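Local coordinates for protein TRAP-T family transporter, DctP (Periplasmic binding) subunit (Sulfitobacter sp. NAS-14.1, PDB 4PF8) that binds beta-D-galacturonate in its cleft and probably delivers it from the periplasm to the membrane subunits of a TRAP transporter, at residues Trp29-Glu34 / Gly68-Ala73; His40-Phe45 / Phe84-Leu89; Gly139-Gly144 / Glu234-Ser239. One frame throughout, in Å; residues are numbered along the deposited sequence.

Contact 1 (Trp29-Glu34 / Gly68-Ala73); sequences WNIHVE and GSQPDA. With GTR (beta-D-galactopyranuronic acid), chain D.
Trp29 NE1 donates to Gly68 O at 2.8 Å, with an N-H...O angle of 148°. The carbonyl oxygen sits at the edge of the indole, close to the ring plane. Trp29 CG stands anti to the backbone N (chi1 -177°), and this turns the ring across the start of helix 70-79. There the methyl of Ala73 lies over the five-membered ring, with CB 3.4 Å from the centroid and almost on the ring normal. The backbone N of Ile31 lies over the opposite face. At the far end of the indole, CH2 meets Gln70 CB at 3.6 Å. The contact lies in an alpha/beta lobe of a family 7 solute-binding protein, beside the sugar. The end of strand 26-29 and the loop after it meet the first turn of helix 70-79, with Ser69 as N-cap, and both line the galacturonate pocket. Gln70 NE2 donates to GTR O3 at 3.2 Å, and its OE1 accepts from Ser88 N. The amide is therefore fixed at both ends. Ile31 CG2 rests 3.7 Å from GTR O3, and its CD1 lies against Gln70 NE2. One residue on, His32 NE2 donates to GTR O2 at 2.9 Å, at the imidazole edge.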
loop_
_atom_site.group_PDB
_atom_site.type_symbol
_atom_site.label_atom_id
_atom_site.label_comp_id
_atom_site.label_asym_id
_atom_site.label_seq_id
_atom_site.Cartn_x
_atom_site.Cartn_y
_atom_site.Cartn_z
ATOM N N TRP A 29 -2.175 -3.112 -14.054
ATOM C CA TRP A 29 -2.184 -1.761 -13.485
ATOM C C TRP A 29 -1.098 -1.592 -12.438
ATOM O O TRP A 29 -0.945 -2.423 -11.554
ATOM C CB TRP A 29 -3.521 -1.490 -12.818
ATOM C CG TRP A 29 -3.699 -0.101 -12.240
ATOM C CD1 TRP A 29 -4.198 0.995 -12.875
ATOM C CD2 TRP A 29 -3.367 0.321 -10.912
ATOM N NE1 TRP A 29 -4.208 2.086 -12.026
ATOM C CE2 TRP A 29 -3.714 1.688 -10.808
ATOM C CE3 TRP A 29 -2.861 -0.333 -9.788
ATOM C CZ2 TRP A 29 -3.540 2.416 -9.624
ATOM C CZ3 TRP A 29 -2.690 0.389 -8.611
ATOM C CH2 TRP A 29 -3.039 1.743 -8.539
ATOM N N ASN A 30 -0.369 -0.490 -12.545
ATOM C CA ASN A 30 0.618 -0.093 -11.546
ATOM C C ASN A 30 0.484 1.403 -11.353
ATOM O O ASN A 30 0.428 2.148 -12.322
ATOM C CB ASN A 30 1.997 -0.415 -12.091
ATOM C CG ASN A 30 3.131 -0.133 -11.104
ATOM O OD1 ASN A 30 2.945 -0.057 -9.887
ATOM N ND2 ASN A 30 4.316 -0.052 -11.629
ATOM N N ILE A 31 0.478 1.847 -10.095
ATOM C CA ILE A 31 0.437 3.262 -9.778
ATOM C C ILE A 31 1.809 3.939 -9.865
ATOM O O ILE A 31 1.902 5.152 -9.993
ATOM C CB ILE A 31 -0.170 3.473 -8.375
ATOM C CG1 ILE A 31 -0.753 4.874 -8.206
ATOM C CG2 ILE A 31 0.847 3.159 -7.279
ATOM C CD1 ILE A 31 -1.590 4.994 -6.920
ATOM N N HIS A 32 2.872 3.141 -9.786
ATOM C CA HIS A 32 4.217 3.683 -9.625
ATOM C C HIS A 32 4.962 4.012 -10.889
ATOM O O HIS A 32 4.584 3.569 -11.975
ATOM C CB HIS A 32 5.023 2.694 -8.818
ATOM C CG HIS A 32 4.582 2.616 -7.406
ATOM N ND1 HIS A 32 4.769 3.656 -6.521
ATOM C CD2 HIS A 32 3.931 1.651 -6.731
ATOM C CE1 HIS A 32 4.268 3.314 -5.345
ATOM N NE2 HIS A 32 3.741 2.111 -5.455
ATOM N N VAL A 33 6.016 4.819 -10.754
ATOM C CA VAL A 33 6.926 5.078 -11.852
ATOM C C VAL A 33 7.560 3.781 -12.338
ATOM O O VAL A 33 7.584 2.800 -11.609
ATOM C CB VAL A 33 8.007 6.096 -11.464
ATOM C CG1 VAL A 33 7.335 7.425 -11.076
ATOM C CG2 VAL A 33 8.882 5.549 -10.336
ATOM N N GLU A 34 8.050 3.775 -13.580
ATOM C CA GLU A 34 8.589 2.563 -14.167
ATOM C C GLU A 34 9.748 1.999 -13.352
ATOM O O GLU A 34 9.869 0.777 -13.210
ATOM C CB GLU A 34 9.041 2.822 -15.614
ATOM C CG GLU A 34 9.425 1.554 -16.354
ATOM C CD GLU A 34 9.567 1.748 -17.858
ATOM O OE1 GLU A 34 9.339 2.875 -18.349
ATOM O OE2 GLU A 34 9.917 0.763 -18.543
ATOM N N GLY A 68 -5.886 4.480 -14.351
ATOM C CA GLY A 68 -6.848 4.938 -13.360
ATOM C C GLY A 68 -6.267 5.175 -11.980
ATOM O O GLY A 68 -5.190 4.696 -11.665
ATOM N N SER A 69 -7.003 5.912 -11.161
ATOM C CA SER A 69 -6.730 5.993 -9.745
ATOM C C SER A 69 -6.919 4.626 -9.107
ATOM O O SER A 69 -7.548 3.729 -9.666
ATOM C CB SER A 69 -7.658 7.002 -9.078
ATOM O OG SER A 69 -8.963 6.474 -8.983
ATOM N N GLN A 70 -6.382 4.449 -7.916
ATOM C CA GLN A 70 -6.373 3.137 -7.339
ATOM C C GLN A 70 -7.774 2.571 -7.033
ATOM O O GLN A 70 -8.036 1.409 -7.340
ATOM C CB GLN A 70 -5.425 3.069 -6.118
ATOM C CG GLN A 70 -5.285 1.661 -5.591
ATOM C CD GLN A 70 -3.924 1.341 -4.971
ATOM O OE1 GLN A 70 -3.502 0.186 -4.976
ATOM N NE2 GLN A 70 -3.239 2.339 -4.457
ATOM N N PRO A 71 -8.668 3.359 -6.420
ATOM C CA PRO A 71 -10.013 2.810 -6.167
ATOM C C PRO A 71 -10.698 2.392 -7.480
ATOM O O PRO A 71 -11.369 1.353 -7.520
ATOM C CB PRO A 71 -10.749 3.959 -5.479
ATOM C CG PRO A 71 -9.639 4.811 -4.872
ATOM C CD PRO A 71 -8.488 4.706 -5.836
ATOM N N ASP A 72 -10.512 3.182 -8.531
ATOM C CA ASP A 72 -11.155 2.889 -9.818
ATOM C C ASP A 72 -10.495 1.677 -10.470
ATOM O O ASP A 72 -11.173 0.888 -11.096
ATOM C CB ASP A 72 -11.074 4.079 -10.756
ATOM C CG ASP A 72 -11.939 5.247 -10.304
ATOM O OD1 ASP A 72 -12.943 5.037 -9.574
ATOM O OD2 ASP A 72 -11.598 6.385 -10.695
ATOM N N ALA A 73 -9.187 1.511 -10.291
ATOM C CA ALA A 73 -8.500 0.346 -10.855
ATOM C C ALA A 73 -8.956 -0.946 -10.188
ATOM O O ALA A 73 -9.110 -1.981 -10.833
ATOM C CB ALA A 73 -6.989 0.518 -10.754
HETATM C C1 GTR D . 2.082 3.801 -1.817
HETATM C C2 GTR D . 1.434 2.575 -2.370
HETATM C C3 GTR D . 0.545 3.011 -3.520
HETATM C C4 GTR D . -0.521 3.992 -3.052
HETATM C C5 GTR D . 0.229 5.157 -2.416
HETATM C C6 GTR D . -0.752 6.162 -1.823
HETATM O O1 GTR D . 2.907 3.458 -0.659
HETATM O O2 GTR D . 2.488 1.706 -2.868
HETATM O O3 GTR D . -0.145 1.827 -3.977
HETATM O O4 GTR D . -1.333 3.328 -2.067
HETATM O O5 GTR D . 1.119 4.707 -1.374
HETATM O O6A GTR D . -0.352 6.765 -0.792
HETATM O O6B GTR D . -1.802 6.426 -2.452
#

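Contact 2 (His40-Phe45 / Phe84-Leu89); sequences HGMEAF and FGVFSL. With GTR (beta-D-galactopyranuronic acid), chain D.
This is a buried, apolar helix-on-sheet contact. Helix 37-52 covers one face of the five-stranded mixed sheet through residues 40-45, above strand 84-88. The two short axes pass 9.5 Å apart and run close to antiparallel, at 155°. Met42 is central to it. It is present as selenomethionine, an artificial replacement in the deposited protein. Its CG presses on Val86 CG2 at 3.4 Å, tighter than usual for two carbons, and SE leans on the same methyl. The chain then bends at chi3 (68°), which carries Met42 CE away from Val86, toward Gly85 CA and to Phe84 CE2, 3.7 Å from it. Gly85 presents only its backbone here. A side chain on it would point away from the helix and be crowded by the Phe87 ring. One turn along the helix from Met42, Phe45 brings its CE2 over one face of the Phe84 ring, 3.8 Å from Phe84 CD2. The two rings meet obliquely, with planes 56° apart and centroids 5.5 Å apart. Phe45 also touches Ala257 and Ser261 of helix 248-282, so two helices share this face of the sheet. At the far end of the strand, Ser88 CB lies 3.4 Å from GTR O4, and Ser88 OG caps the following helix at Gly90 N. The touching side chains are hydrocarbon apart from the selenium of Met42. The helix is thus probably held on the sheet by close fit and exclusion of water rather than by directional polar bonds.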
loop_
_atom_site.group_PDB
_atom_site.type_symbol
_atom_site.label_atom_id
_atom_site.label_comp_id
_atom_site.label_asym_id
_atom_site.label_seq_id
_atom_site.Cartn_x
_atom_site.Cartn_y
_atom_site.Cartn_z
ATOM N N HIS A 40 9.106 -3.546 -11.356
ATOM C CA HIS A 40 9.997 -4.606 -11.792
ATOM C C HIS A 40 9.411 -5.955 -11.446
ATOM O O HIS A 40 9.525 -6.914 -12.237
ATOM C CB HIS A 40 11.392 -4.438 -11.180
ATOM C CG HIS A 40 12.047 -3.151 -11.560
ATOM N ND1 HIS A 40 12.224 -2.765 -12.871
ATOM C CD2 HIS A 40 12.525 -2.136 -10.804
ATOM C CE1 HIS A 40 12.799 -1.578 -12.907
ATOM N NE2 HIS A 40 13.000 -1.178 -11.665
ATOM N N GLY A 41 8.762 -6.044 -10.287
ATOM C CA GLY A 41 8.087 -7.277 -9.924
ATOM C C GLY A 41 7.005 -7.665 -10.924
ATOM O O GLY A 41 6.892 -8.825 -11.331
HETATM N N MSE A 42 6.183 -6.693 -11.295
HETATM C CA MSE A 42 5.086 -6.939 -12.220
HETATM C C MSE A 42 5.581 -7.294 -13.604
HETATM O O MSE A 42 5.020 -8.176 -14.270
HETATM C CB MSE A 42 4.183 -5.716 -12.306
HETATM C CG MSE A 42 3.397 -5.473 -11.015
HETATM SE SE MSE A 42 2.145 -4.024 -11.211
HETATM C CE MSE A 42 0.948 -4.857 -12.441
ATOM N N GLU A 43 6.634 -6.625 -14.047
ATOM C CA GLU A 43 7.177 -6.943 -15.360
ATOM C C GLU A 43 7.764 -8.350 -15.362
ATOM O O GLU A 43 7.646 -9.055 -16.350
ATOM C CB GLU A 43 8.204 -5.904 -15.802
ATOM C CG GLU A 43 7.583 -4.520 -16.016
ATOM C CD GLU A 43 7.175 -4.218 -17.441
ATOM O OE1 GLU A 43 7.064 -5.160 -18.268
ATOM O OE2 GLU A 43 6.961 -3.016 -17.727
ATOM N N ALA A 44 8.372 -8.758 -14.247
ATOM C CA ALA A 44 8.974 -10.088 -14.148
ATOM C C ALA A 44 7.882 -11.141 -14.182
ATOM O O ALA A 44 8.062 -12.198 -14.790
ATOM C CB ALA A 44 9.803 -10.231 -12.885
ATOM N N PHE A 45 6.772 -10.849 -13.513
ATOM C CA PHE A 45 5.598 -11.713 -13.525
ATOM C C PHE A 45 5.107 -11.931 -14.958
ATOM O O PHE A 45 4.964 -13.066 -15.414
ATOM C CB PHE A 45 4.480 -11.093 -12.671
ATOM C CG PHE A 45 3.137 -11.732 -12.871
ATOM C CD1 PHE A 45 2.865 -12.980 -12.352
ATOM C CD2 PHE A 45 2.138 -11.074 -13.575
ATOM C CE1 PHE A 45 1.629 -13.580 -12.544
ATOM C CE2 PHE A 45 0.897 -11.666 -13.758
ATOM C CZ PHE A 45 0.648 -12.929 -13.249
ATOM N N PHE A 84 -4.778 -7.768 -14.329
ATOM C CA PHE A 84 -3.944 -7.907 -13.135
ATOM C C PHE A 84 -3.468 -6.564 -12.639
ATOM O O PHE A 84 -3.586 -5.550 -13.316
ATOM C CB PHE A 84 -2.774 -8.887 -13.363
ATOM C CG PHE A 84 -1.705 -8.423 -14.329
ATOM C CD1 PHE A 84 -1.928 -8.399 -15.703
ATOM C CD2 PHE A 84 -0.444 -8.085 -13.863
ATOM C CE1 PHE A 84 -0.934 -7.996 -16.592
ATOM C CE2 PHE A 84 0.561 -7.692 -14.752
ATOM C CZ PHE A 84 0.303 -7.657 -16.123
ATOM N N GLY A 85 -2.941 -6.558 -11.417
ATOM C CA GLY A 85 -2.443 -5.328 -10.841
ATOM C C GLY A 85 -1.727 -5.586 -9.550
ATOM O O GLY A 85 -1.811 -6.675 -9.009
ATOM N N VAL A 86 -0.989 -4.601 -9.081
ATOM C CA VAL A 86 -0.553 -4.593 -7.693
ATOM C C VAL A 86 -1.256 -3.429 -7.027
ATOM O O VAL A 86 -1.111 -2.279 -7.460
ATOM C CB VAL A 86 0.955 -4.456 -7.538
ATOM C CG1 VAL A 86 1.326 -4.229 -6.079
ATOM C CG2 VAL A 86 1.659 -5.702 -8.074
ATOM N N PHE A 87 -2.017 -3.761 -6.004
ATOM C CA PHE A 87 -2.818 -2.792 -5.272
ATOM C C PHE A 87 -2.415 -2.753 -3.805
ATOM O O PHE A 87 -2.284 -3.798 -3.160
ATOM C CB PHE A 87 -4.309 -3.157 -5.298
ATOM C CG PHE A 87 -4.913 -3.258 -6.657
ATOM C CD1 PHE A 87 -4.880 -2.213 -7.547
ATOM C CD2 PHE A 87 -5.627 -4.387 -7.013
ATOM C CE1 PHE A 87 -5.455 -2.312 -8.787
ATOM C CE2 PHE A 87 -6.240 -4.480 -8.267
ATOM C CZ PHE A 87 -6.124 -3.439 -9.154
ATOM N N SER A 88 -2.305 -1.555 -3.268
ATOM C CA SER A 88 -2.211 -1.419 -1.826
ATOM C C SER A 88 -3.516 -1.922 -1.243
ATOM O O SER A 88 -4.600 -1.621 -1.776
ATOM C CB SER A 88 -2.028 0.045 -1.476
ATOM O OG SER A 88 -2.062 0.285 -0.072
ATOM N N LEU A 89 -3.438 -2.631 -0.122
ATOM C CA LEU A 89 -4.656 -2.999 0.572
ATOM C C LEU A 89 -5.348 -1.790 1.233
ATOM O O LEU A 89 -6.498 -1.889 1.664
ATOM C CB LEU A 89 -4.362 -4.097 1.572
ATOM C CG LEU A 89 -4.416 -5.496 0.983
ATOM C CD1 LEU A 89 -3.434 -5.694 -0.130
ATOM C CD2 LEU A 89 -4.196 -6.554 2.079
HETATM C C1 GTR D . 2.082 3.801 -1.817
HETATM C C2 GTR D . 1.434 2.575 -2.370
HETATM C C3 GTR D . 0.545 3.011 -3.520
HETATM C C4 GTR D . -0.521 3.992 -3.052
HETATM C C5 GTR D . 0.229 5.157 -2.416
HETATM C C6 GTR D . -0.752 6.162 -1.823
HETATM O O1 GTR D . 2.907 3.458 -0.659
HETATM O O2 GTR D . 2.488 1.706 -2.868
HETATM O O3 GTR D . -0.145 1.827 -3.977
HETATM O O4 GTR D . -1.333 3.328 -2.067
HETATM O O5 GTR D . 1.119 4.707 -1.374
HETATM O O6A GTR D . -0.352 6.765 -0.792
HETATM O O6B GTR D . -1.802 6.426 -2.452
#

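Contact 3 (Gly139-Gly144 / Glu234-Ser239); sequences GYYDAG and ECLCMS. With GTR (beta-D-galactopyranuronic acid), chain D.
Glu234 places CG anti to its carbonyl carbon (chi1 -49°) and then runs extended, which carries the carboxylate past the Ala143 methyl to the sugar. Glu234 OE2 lies 3.6 Å from Ala143 CB and accepts a very short hydrogen bond, 2.5 Å, from GTR O2. Glu234 OE1 takes a weak bond from a water that also donates to Asp142 O. If an alanine stood at the place of Glu234, GTR O2 would probably lose its carboxylate acceptor, the water would lose one of its partners and a gap would open beside Ala143. Behind this group the two segments form an antiparallel ladder, the edge of the five-stranded sheet where strand 135-141 pairs with 234-239. Tyr141 and Glu234 are a hydrogen-bonded pair. Tyr141 N donates to Glu234 O at 2.8 Å, from above the carbonyl plane, and Glu234 N returns a straighter bond to Tyr141 O. Gly139 and Leu236 pair in the same way, with Leu236 N to Gly139 O at 2.9 Å and a weak return bond. Between them, Tyr140 and Cys235 are a non-hydrogen-bonded pair, and Cys235 SG lies obliquely 3.9 Å from Tyr140 CE1. On the other face of the sheet Tyr141 CE1 touches Leu236 CB at 3.8 Å, while its OH is hydrogen-bonded to Ser261 OG of helix 248-282. Past the strand, Asp142 OD1 accepts from Gly144 N at 2.7 Å in an Asx turn.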
loop_
_atom_site.group_PDB
_atom_site.type_symbol
_atom_site.label_atom_id
_atom_site.label_comp_id
_atom_site.label_asym_id
_atom_site.label_seq_id
_atom_site.Cartn_x
_atom_site.Cartn_y
_atom_site.Cartn_z
ATOM N N GLY A 139 0.226 -12.916 -4.446
ATOM C CA GLY A 139 1.335 -12.682 -3.556
ATOM C C GLY A 139 1.220 -11.327 -2.915
ATOM O O GLY A 139 0.526 -10.451 -3.416
ATOM N N TYR A 140 1.877 -11.172 -1.776
ATOM C CA TYR A 140 1.887 -9.903 -1.051
ATOM C C TYR A 140 3.243 -9.204 -1.143
ATOM O O TYR A 140 4.272 -9.672 -0.627
ATOM C CB TYR A 140 1.435 -10.117 0.415
ATOM C CG TYR A 140 0.021 -10.638 0.514
ATOM C CD1 TYR A 140 -1.058 -9.841 0.117
ATOM C CD2 TYR A 140 -0.245 -11.920 0.993
ATOM C CE1 TYR A 140 -2.349 -10.316 0.165
ATOM C CE2 TYR A 140 -1.550 -12.400 1.061
ATOM C CZ TYR A 140 -2.597 -11.583 0.640
ATOM O OH TYR A 140 -3.900 -12.047 0.696
ATOM N N TYR A 141 3.231 -8.087 -1.853
ATOM C CA TYR A 141 4.404 -7.240 -2.057
ATOM C C TYR A 141 4.622 -6.333 -0.850
ATOM O O TYR A 141 3.685 -5.970 -0.143
ATOM C CB TYR A 141 4.224 -6.374 -3.312
ATOM C CG TYR A 141 4.462 -7.030 -4.680
ATOM C CD1 TYR A 141 4.408 -8.402 -4.864
ATOM C CD2 TYR A 141 4.722 -6.242 -5.790
ATOM C CE1 TYR A 141 4.623 -8.963 -6.140
ATOM C CE2 TYR A 141 4.941 -6.785 -7.038
ATOM C CZ TYR A 141 4.889 -8.134 -7.214
ATOM O OH TYR A 141 5.100 -8.652 -8.473
ATOM N N ASP A 142 5.882 -5.993 -0.616
ATOM C CA ASP A 142 6.310 -5.140 0.491
ATOM C C ASP A 142 6.145 -3.671 0.130
ATOM O O ASP A 142 6.512 -3.250 -0.960
ATOM C CB ASP A 142 7.794 -5.442 0.738
ATOM C CG ASP A 142 8.321 -4.963 2.087
ATOM O OD1 ASP A 142 7.686 -4.136 2.782
ATOM O OD2 ASP A 142 9.440 -5.444 2.438
ATOM N N ALA A 143 5.587 -2.896 1.047
ATOM C CA ALA A 143 5.552 -1.446 0.906
ATOM C C ALA A 143 6.077 -0.779 2.175
ATOM O O ALA A 143 5.763 0.382 2.466
ATOM C CB ALA A 143 4.161 -0.959 0.581
ATOM N N GLY A 144 6.901 -1.512 2.907
ATOM C CA GLY A 144 7.539 -0.942 4.074
ATOM C C GLY A 144 6.543 -0.329 5.028
ATOM O O GLY A 144 5.450 -0.822 5.181
ATOM N N GLU A 234 0.745 -4.958 -0.048
ATOM C CA GLU A 234 0.163 -4.788 -1.364
ATOM C C GLU A 234 -0.044 -6.159 -1.942
ATOM O O GLU A 234 0.627 -7.118 -1.545
ATOM C CB GLU A 234 1.068 -3.936 -2.236
ATOM C CG GLU A 234 1.452 -2.705 -1.467
ATOM C CD GLU A 234 1.900 -1.558 -2.305
ATOM O OE1 GLU A 234 2.503 -1.784 -3.375
ATOM O OE2 GLU A 234 1.649 -0.402 -1.870
ATOM N N CYS A 235 -0.989 -6.274 -2.850
ATOM C CA CYS A 235 -1.347 -7.558 -3.379
ATOM C C CYS A 235 -1.196 -7.560 -4.887
ATOM O O CYS A 235 -1.801 -6.721 -5.572
ATOM C CB CYS A 235 -2.766 -7.868 -2.964
ATOM S SG CYS A 235 -3.341 -9.451 -3.507
ATOM N N LEU A 236 -0.344 -8.453 -5.368
ATOM C CA LEU A 236 -0.291 -8.789 -6.785
ATOM C C LEU A 236 -1.490 -9.687 -7.001
ATOM O O LEU A 236 -1.609 -10.746 -6.376
ATOM C CB LEU A 236 0.993 -9.557 -7.146
ATOM C CG LEU A 236 0.970 -10.129 -8.569
ATOM C CD1 LEU A 236 0.999 -9.056 -9.647
ATOM C CD2 LEU A 236 2.145 -11.105 -8.743
ATOM N N CYS A 237 -2.410 -9.249 -7.843
ATOM C CA CYS A 237 -3.608 -10.030 -8.026
ATOM C C CYS A 237 -4.135 -9.989 -9.423
ATOM O O CYS A 237 -3.758 -9.166 -10.238
ATOM C CB CYS A 237 -4.688 -9.536 -7.113
ATOM S SG CYS A 237 -5.044 -7.822 -7.357
HETATM N N MSE A 238 -5.050 -10.904 -9.660
HETATM C CA MSE A 238 -5.651 -11.062 -10.960
HETATM C C MSE A 238 -7.132 -10.921 -10.813
HETATM O O MSE A 238 -7.714 -11.273 -9.791
HETATM C CB MSE A 238 -5.323 -12.457 -11.479
HETATM C CG MSE A 238 -5.854 -12.757 -12.835
HETATM SE SE MSE A 238 -4.669 -14.041 -13.706
HETATM C CE MSE A 238 -3.204 -12.951 -13.589
ATOM N N SER A 239 -7.776 -10.415 -11.856
ATOM C CA SER A 239 -9.213 -10.524 -11.929
ATOM C C SER A 239 -9.636 -11.979 -11.885
ATOM O O SER A 239 -9.133 -12.798 -12.658
ATOM C CB SER A 239 -9.721 -9.913 -13.234
ATOM O OG SER A 239 -11.078 -10.267 -13.401
HETATM C C1 GTR D . 2.082 3.801 -1.817
HETATM C C2 GTR D . 1.434 2.575 -2.370
HETATM C C3 GTR D . 0.545 3.011 -3.520
HETATM C C4 GTR D . -0.521 3.992 -3.052
HETATM C C5 GTR D . 0.229 5.157 -2.416
HETATM C C6 GTR D . -0.752 6.162 -1.823
HETATM O O1 GTR D . 2.907 3.458 -0.659
HETATM O O2 GTR D . 2.488 1.706 -2.868
HETATM O O3 GTR D . -0.145 1.827 -3.977
HETATM O O4 GTR D . -1.333 3.328 -2.067
HETATM O O5 GTR D . 1.119 4.707 -1.374
HETATM O O6A GTR D . -0.352 6.765 -0.792
HETATM O O6B GTR D . -1.802 6.426 -2.452
HETATM O O HOH W 1 5.425 -1.225 -2.717
#

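From the N terminus, strand 26-29 leads into 29-34, which opens contact 1, and helix 37-52 then opens contact 2. Contact 1 closes at 68-73, after strand 59-62, and contact 2 closes at 84-89, so the two cross. Helix 70-79 joins their second segments in the chain, and the backbone bond from Trp29 N to Phe84 O ties 29-34 to 84-89. Contact 3 follows in series. It opens at the end of strand 135-141 and closes at 234-239, after the chain has built most of the second, four-stranded sheet. Strand 234-239 returns between 84-88 and 135-141, so contacts 2 and 3 share the five-stranded sheet. All three contacts reach the galacturonate.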